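Local coordinates for HydG protein (Carboxydothermus hydrogenoformans, PDB 4RTB) that matures [FeFe]-hydrogenase as a radical SAM enzyme that binds a [4Fe-4S] cluster and S-adenosylmethionine and makes carbon monoxide and cyanide, at residues A[380-384]-A[385-389]; A[422-425]-A[426-429]. One frame throughout, in Å; residues are numbered along the deposited sequence.

Interaction 1 of 2, residues A[380-384]-A[385-389]; sequences EVLID and KGFLP
Leu382 and Phe387 both carry CG beside the backbone N and anti to the carbonyl carbon (chi1 -77° and -68°), and with these torsions their side chains meet roughly at right angles. Leu382 CD2 lies 3.8 Å from Phe387 CD1 and approaches the ring obliquely. Farther back on the same side chain, Leu382 CB rests 4.3 Å from Pro389 CG. Val381 and Lys385 run side by side, pointing the same way. The lysine chain bends at chi2 (-139°), and its CE comes 3.7 Å from Val381 CG1.

The backbone ties the helix end to the turn. Lys385 N bonds to Val381 O at 3.0 Å, which is the last regular helical bond here, and only weakly to Leu382 O. Phe387 N then reaches back to Leu382 O, also at 3.0 Å and fairly straight. This is a 6→1 bond, with Gly386 at positive phi, as in a Schellman motif, but Gly386 N is 3.5 Å from Ile383 O, long for that motif's 5→2 bond. The turn also places Lys385 O over the centre of one Phe387 ring face.

The contact joins helix 375-384 to strand 388-390, which pairs with strand 95-105. Leu382 and Phe387 pack on Ile96 of that strand, and Phe387 also touches Val337 of helix 330-339. Ile383 and Leu388 meet Tyr447 of helix 438-454.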
ATOM      1  N   GLU A 380     -14.381  -9.497  11.340  1.00 78.40           N
ATOM      2  CA  GLU A 380     -15.794  -9.404  11.684  1.00 76.71           C
ATOM      3  C   GLU A 380     -16.402  -8.134  11.090  1.00 71.35           C
ATOM      4  O   GLU A 380     -17.393  -8.183  10.349  1.00 74.18           O
ATOM      5  CB  GLU A 380     -15.957  -9.417  13.204  1.00 78.90           C
ATOM      6  CG  GLU A 380     -17.166 -10.161  13.733  1.00 79.42           C
ATOM      7  CD  GLU A 380     -17.081 -10.379  15.234  1.00 85.56           C
ATOM      8  OE1 GLU A 380     -16.055  -9.988  15.835  1.00 83.76           O
ATOM      9  OE2 GLU A 380     -18.033 -10.942  15.812  1.00 94.72           O
ATOM     10  N   VAL A 381     -15.788  -6.997  11.409  1.00 65.22           N
ATOM     11  CA  VAL A 381     -16.254  -5.710  10.909  1.00 63.37           C
ATOM     12  C   VAL A 381     -16.302  -5.682   9.382  1.00 70.30           C
ATOM     13  O   VAL A 381     -17.293  -5.244   8.800  1.00 74.43           O
ATOM     14  CB  VAL A 381     -15.366  -4.554  11.408  1.00 61.50           C
ATOM     15  CG1 VAL A 381     -15.884  -3.222  10.887  1.00 63.95           C
ATOM     16  CG2 VAL A 381     -15.309  -4.548  12.927  1.00 55.82           C
ATOM     17  N   LEU A 382     -15.239  -6.156   8.739  1.00 77.83           N
ATOM     18  CA  LEU A 382     -15.190  -6.201   7.281  1.00 76.68           C
ATOM     19  C   LEU A 382     -16.327  -7.035   6.714  1.00 69.97           C
ATOM     20  O   LEU A 382     -16.973  -6.646   5.740  1.00 67.45           O
ATOM     21  CB  LEU A 382     -13.851  -6.765   6.797  1.00 72.28           C
ATOM     22  CG  LEU A 382     -12.642  -5.832   6.842  1.00 74.40           C
ATOM     23  CD1 LEU A 382     -11.412  -6.526   6.278  1.00 74.25           C
ATOM     24  CD2 LEU A 382     -12.935  -4.553   6.082  1.00 75.06           C
ATOM     25  N   ILE A 383     -16.572  -8.182   7.334  1.00 64.76           N
ATOM     26  CA  ILE A 383     -17.577  -9.105   6.841  1.00 69.17           C
ATOM     27  C   ILE A 383     -18.972  -8.516   7.032  1.00 80.36           C
ATOM     28  O   ILE A 383     -19.899  -8.852   6.292  1.00 80.89           O
ATOM     29  CB  ILE A 383     -17.463 -10.485   7.537  1.00 71.17           C
ATOM     30  CG1 ILE A 383     -17.661 -11.613   6.527  1.00 85.03           C
ATOM     31  CG2 ILE A 383     -18.445 -10.619   8.695  1.00 67.36           C
ATOM     32  CD1 ILE A 383     -17.610 -12.980   7.150  1.00 96.13           C
ATOM     33  N   ASP A 384     -19.118  -7.619   8.005  1.00 83.16           N
ATOM     34  CA  ASP A 384     -20.408  -6.971   8.222  1.00 80.19           C
ATOM     35  C   ASP A 384     -20.633  -5.800   7.265  1.00 76.63           C
ATOM     36  O   ASP A 384     -21.774  -5.475   6.937  1.00 83.01           O
ATOM     37  CB  ASP A 384     -20.538  -6.503   9.672  1.00 86.57           C
ATOM     38  CG  ASP A 384     -21.457  -7.394  10.488  1.00 98.95           C
ATOM     39  OD1 ASP A 384     -22.642  -7.034  10.660  1.00102.46           O
ATOM     40  OD2 ASP A 384     -20.995  -8.457  10.952  1.00 99.91           O
ATOM     41  N   LYS A 385     -19.550  -5.174   6.813  1.00 69.65           N
ATOM     42  CA  LYS A 385     -19.653  -4.087   5.840  1.00 63.71           C
ATOM     43  C   LYS A 385     -19.727  -4.641   4.415  1.00 63.63           C
ATOM     44  O   LYS A 385     -19.661  -3.890   3.439  1.00 64.73           O
ATOM     45  CB  LYS A 385     -18.474  -3.115   5.977  1.00 59.69           C
ATOM     46  CG  LYS A 385     -18.259  -2.602   7.395  1.00 62.29           C
ATOM     47  CD  LYS A 385     -17.913  -1.119   7.436  1.00 66.93           C
ATOM     48  CE  LYS A 385     -17.708  -0.641   8.870  1.00 70.82           C
ATOM     49  NZ  LYS A 385     -17.205   0.762   8.935  1.00 75.58           N
ATOM     50  N   GLY A 386     -19.861  -5.962   4.310  1.00 57.85           N
ATOM     51  CA  GLY A 386     -20.097  -6.616   3.035  1.00 62.03           C
ATOM     52  C   GLY A 386     -18.849  -6.918   2.229  1.00 71.04           C
ATOM     53  O   GLY A 386     -18.934  -7.225   1.038  1.00 74.19           O
ATOM     54  N   PHE A 387     -17.693  -6.845   2.879  1.00 74.20           N
ATOM     55  CA  PHE A 387     -16.410  -7.019   2.200  1.00 67.58           C
ATOM     56  C   PHE A 387     -15.877  -8.449   2.284  1.00 61.35           C
ATOM     57  O   PHE A 387     -16.199  -9.193   3.212  1.00 59.20           O
ATOM     58  CB  PHE A 387     -15.377  -6.049   2.776  1.00 67.40           C
ATOM     59  CG  PHE A 387     -15.656  -4.608   2.461  1.00 69.49           C
ATOM     60  CD1 PHE A 387     -15.441  -3.624   3.412  1.00 70.56           C
ATOM     61  CD2 PHE A 387     -16.120  -4.234   1.209  1.00 69.41           C
ATOM     62  CE1 PHE A 387     -15.692  -2.293   3.126  1.00 71.67           C
ATOM     63  CE2 PHE A 387     -16.373  -2.903   0.917  1.00 73.02           C
ATOM     64  CZ  PHE A 387     -16.158  -1.932   1.876  1.00 74.02           C
ATOM     65  N   LEU A 388     -15.057  -8.819   1.304  1.00 63.20           N
ATOM     66  CA  LEU A 388     -14.450 -10.145   1.248  1.00 69.71           C
ATOM     67  C   LEU A 388     -12.966 -10.068   1.610  1.00 75.21           C
ATOM     68  O   LEU A 388     -12.147  -9.623   0.801  1.00 72.33           O
ATOM     69  CB  LEU A 388     -14.621 -10.753  -0.148  1.00 67.53           C
ATOM     70  CG  LEU A 388     -14.664 -12.274  -0.349  1.00 67.54           C
ATOM     71  CD1 LEU A 388     -13.884 -12.649  -1.600  1.00 67.42           C
ATOM     72  CD2 LEU A 388     -14.149 -13.052   0.858  1.00 67.46           C
ATOM     73  N   PRO A 389     -12.616 -10.498   2.832  1.00 74.16           N
ATOM     74  CA  PRO A 389     -11.222 -10.523   3.282  1.00 74.47           C
ATOM     75  C   PRO A 389     -10.448 -11.634   2.589  1.00 76.82           C
ATOM     76  O   PRO A 389     -10.972 -12.740   2.451  1.00 80.54           O
ATOM     77  CB  PRO A 389     -11.334 -10.792   4.787  1.00 74.64           C
ATOM     78  CG  PRO A 389     -12.776 -10.546   5.133  1.00 71.25           C
ATOM     79  CD  PRO A 389     -13.540 -10.901   3.903  1.00 72.53           C
TER

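Interaction 2 of 2, residues A[422-425]-A[426-429]; sequences ALFS and FVEY
This is a local contact within one helix: residues 422-425 and 426-429 are successive turns of helix 419-432, in the C-terminal part of the chain, ahead of helix 438-454. Four backbone bonds link the turns. Phe426 N to Ala422 O is 2.9 Å, and Tyr429 N to Ser425 O is 3.0 Å. Between them, Val427 N bonds to Leu423 O and Glu428 N to Phe424 O.

Ser425 adds a side-chain bond. Its OG lies between the backbone N and the carbonyl carbon (chi1 65°), folded back on the helix, and donates to Ala422 O at 2.6 Å. Phe426 N reaches the same oxygen from the same face of the carbonyl plane, so two donors grip it. With an alanine here, Ala422 O would probably keep Phe426 N alone of this pair, and Phe391 N lose a weak partner. Farther round, Val427 CG2 sits 4.3 Å from Phe424 CD1, oblique to the ring. The carboxylate of Glu428 turns to Arg179 in a salt bridge.

Phe424 packs on helix 459-468, while Phe426 faces helix 375-384 and strand 388-390. The arrangement is that of a regular alpha helix with i to i+4 bonds and a serine hydroxyl bonded to a preceding-turn carbonyl.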
ATOM      1  N   ALA A 422      -9.725 -15.769  -3.801  1.00 68.21           N
ATOM      2  CA  ALA A 422     -10.002 -14.996  -2.593  1.00 69.46           C
ATOM      3  C   ALA A 422     -10.983 -15.731  -1.680  1.00 79.24           C
ATOM      4  O   ALA A 422     -10.786 -15.804  -0.458  1.00 88.44           O
ATOM      5  CB  ALA A 422     -10.545 -13.626  -2.958  1.00 61.15           C
ATOM      6  N   LEU A 423     -12.040 -16.262  -2.287  1.00 73.88           N
ATOM      7  CA  LEU A 423     -13.013 -17.091  -1.591  1.00 70.44           C
ATOM      8  C   LEU A 423     -12.326 -18.167  -0.781  1.00 65.31           C
ATOM      9  O   LEU A 423     -12.568 -18.296   0.412  1.00 59.16           O
ATOM     10  CB  LEU A 423     -13.980 -17.743  -2.579  1.00 76.20           C
ATOM     11  CG  LEU A 423     -15.084 -16.878  -3.183  1.00 78.95           C
ATOM     12  CD1 LEU A 423     -15.768 -17.630  -4.312  1.00 81.41           C
ATOM     13  CD2 LEU A 423     -16.086 -16.480  -2.115  1.00 76.23           C
ATOM     14  N   PHE A 424     -11.454 -18.930  -1.431  1.00 69.15           N
ATOM     15  CA  PHE A 424     -10.825 -20.063  -0.767  1.00 70.35           C
ATOM     16  C   PHE A 424      -9.746 -19.654   0.223  1.00 67.50           C
ATOM     17  O   PHE A 424      -9.501 -20.371   1.193  1.00 69.80           O
ATOM     18  CB  PHE A 424     -10.261 -21.033  -1.801  1.00 67.01           C
ATOM     19  CG  PHE A 424     -11.307 -21.905  -2.415  1.00 75.73           C
ATOM     20  CD1 PHE A 424     -11.885 -22.924  -1.678  1.00 79.27           C
ATOM     21  CD2 PHE A 424     -11.740 -21.692  -3.712  1.00 79.73           C
ATOM     22  CE1 PHE A 424     -12.860 -23.728  -2.227  1.00 82.52           C
ATOM     23  CE2 PHE A 424     -12.718 -22.492  -4.269  1.00 79.82           C
ATOM     24  CZ  PHE A 424     -13.280 -23.510  -3.523  1.00 81.15           C
ATOM     25  N   SER A 425      -9.105 -18.512  -0.003  1.00 60.99           N
ATOM     26  CA  SER A 425      -8.167 -18.002   0.988  1.00 65.46           C
ATOM     27  C   SER A 425      -8.933 -17.695   2.272  1.00 70.82           C
ATOM     28  O   SER A 425      -8.501 -18.053   3.377  1.00 73.19           O
ATOM     29  CB  SER A 425      -7.432 -16.760   0.476  1.00 71.64           C
ATOM     30  OG  SER A 425      -8.316 -15.673   0.287  1.00 72.10           O
ATOM     31  N   PHE A 426     -10.091 -17.059   2.117  1.00 71.95           N
ATOM     32  CA  PHE A 426     -10.936 -16.748   3.264  1.00 68.05           C
ATOM     33  C   PHE A 426     -11.500 -18.020   3.899  1.00 68.50           C
ATOM     34  O   PHE A 426     -11.674 -18.088   5.118  1.00 73.10           O
ATOM     35  CB  PHE A 426     -12.072 -15.811   2.855  1.00 69.51           C
ATOM     36  CG  PHE A 426     -12.908 -15.334   4.008  1.00 75.02           C
ATOM     37  CD1 PHE A 426     -14.260 -15.627   4.070  1.00 78.41           C
ATOM     38  CD2 PHE A 426     -12.338 -14.598   5.036  1.00 74.17           C
ATOM     39  CE1 PHE A 426     -15.032 -15.189   5.132  1.00 76.39           C
ATOM     40  CE2 PHE A 426     -13.103 -14.159   6.100  1.00 77.82           C
ATOM     41  CZ  PHE A 426     -14.453 -14.455   6.149  1.00 78.02           C
ATOM     42  N   VAL A 427     -11.781 -19.023   3.071  1.00 62.46           N
ATOM     43  CA  VAL A 427     -12.225 -20.321   3.567  1.00 67.01           C
ATOM     44  C   VAL A 427     -11.156 -20.897   4.486  1.00 75.84           C
ATOM     45  O   VAL A 427     -11.450 -21.322   5.603  1.00 77.95           O
ATOM     46  CB  VAL A 427     -12.518 -21.319   2.418  1.00 68.41           C
ATOM     47  CG1 VAL A 427     -12.702 -22.725   2.966  1.00 70.40           C
ATOM     48  CG2 VAL A 427     -13.749 -20.899   1.632  1.00 60.18           C
ATOM     49  N   GLU A 428      -9.912 -20.886   4.014  1.00 81.87           N
ATOM     50  CA  GLU A 428      -8.787 -21.398   4.791  1.00 79.54           C
ATOM     51  C   GLU A 428      -8.620 -20.636   6.097  1.00 69.90           C
ATOM     52  O   GLU A 428      -8.348 -21.234   7.145  1.00 67.55           O
ATOM     53  CB  GLU A 428      -7.492 -21.331   3.985  1.00 81.96           C
ATOM     54  CG  GLU A 428      -6.280 -21.824   4.754  1.00 85.15           C
ATOM     55  CD  GLU A 428      -5.176 -22.309   3.843  1.00 89.17           C
ATOM     56  OE1 GLU A 428      -5.321 -22.167   2.613  1.00 87.87           O
ATOM     57  OE2 GLU A 428      -4.169 -22.837   4.357  1.00 99.72           O
ATOM     58  N   TYR A 429      -8.782 -19.318   6.033  1.00 67.42           N
ATOM     59  CA  TYR A 429      -8.747 -18.513   7.246  1.00 70.05           C
ATOM     60  C   TYR A 429      -9.798 -18.988   8.242  1.00 76.44           C
ATOM     61  O   TYR A 429      -9.493 -19.219   9.412  1.00 77.52           O
ATOM     62  CB  TYR A 429      -8.968 -17.033   6.941  1.00 65.61           C
ATOM     63  CG  TYR A 429      -9.084 -16.196   8.194  1.00 69.42           C
ATOM     64  CD1 TYR A 429     -10.325 -15.834   8.701  1.00 69.84           C
ATOM     65  CD2 TYR A 429      -7.951 -15.789   8.886  1.00 74.51           C
ATOM     66  CE1 TYR A 429     -10.434 -15.078   9.854  1.00 72.15           C
ATOM     67  CE2 TYR A 429      -8.049 -15.035  10.038  1.00 78.34           C
ATOM     68  CZ  TYR A 429      -9.293 -14.681  10.517  1.00 78.54           C
ATOM     69  OH  TYR A 429      -9.396 -13.927  11.664  1.00 80.82           O
TER

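Along the chain the two contacts are in series, and neither nests in nor crosses the other. Interaction 1 comes first. It closes the tight turn that ends helix 375-384 and leads into strand 388-390. The connection to helix 419-432 includes residues 400-416, which are not modelled. In that helix interaction 2 links two turns and closes no loop. Their centres lie about 13 Å apart, yet they touch. Ile383 CD1 packs 3.6 Å from Phe426 CZ, and Leu388 CD1 lies 3.7 Å from Ala422 CB. Helix 419-432 thus packs on the end of helix 375-384 and on strand 388-390, and helix 438-454 touches both contacts.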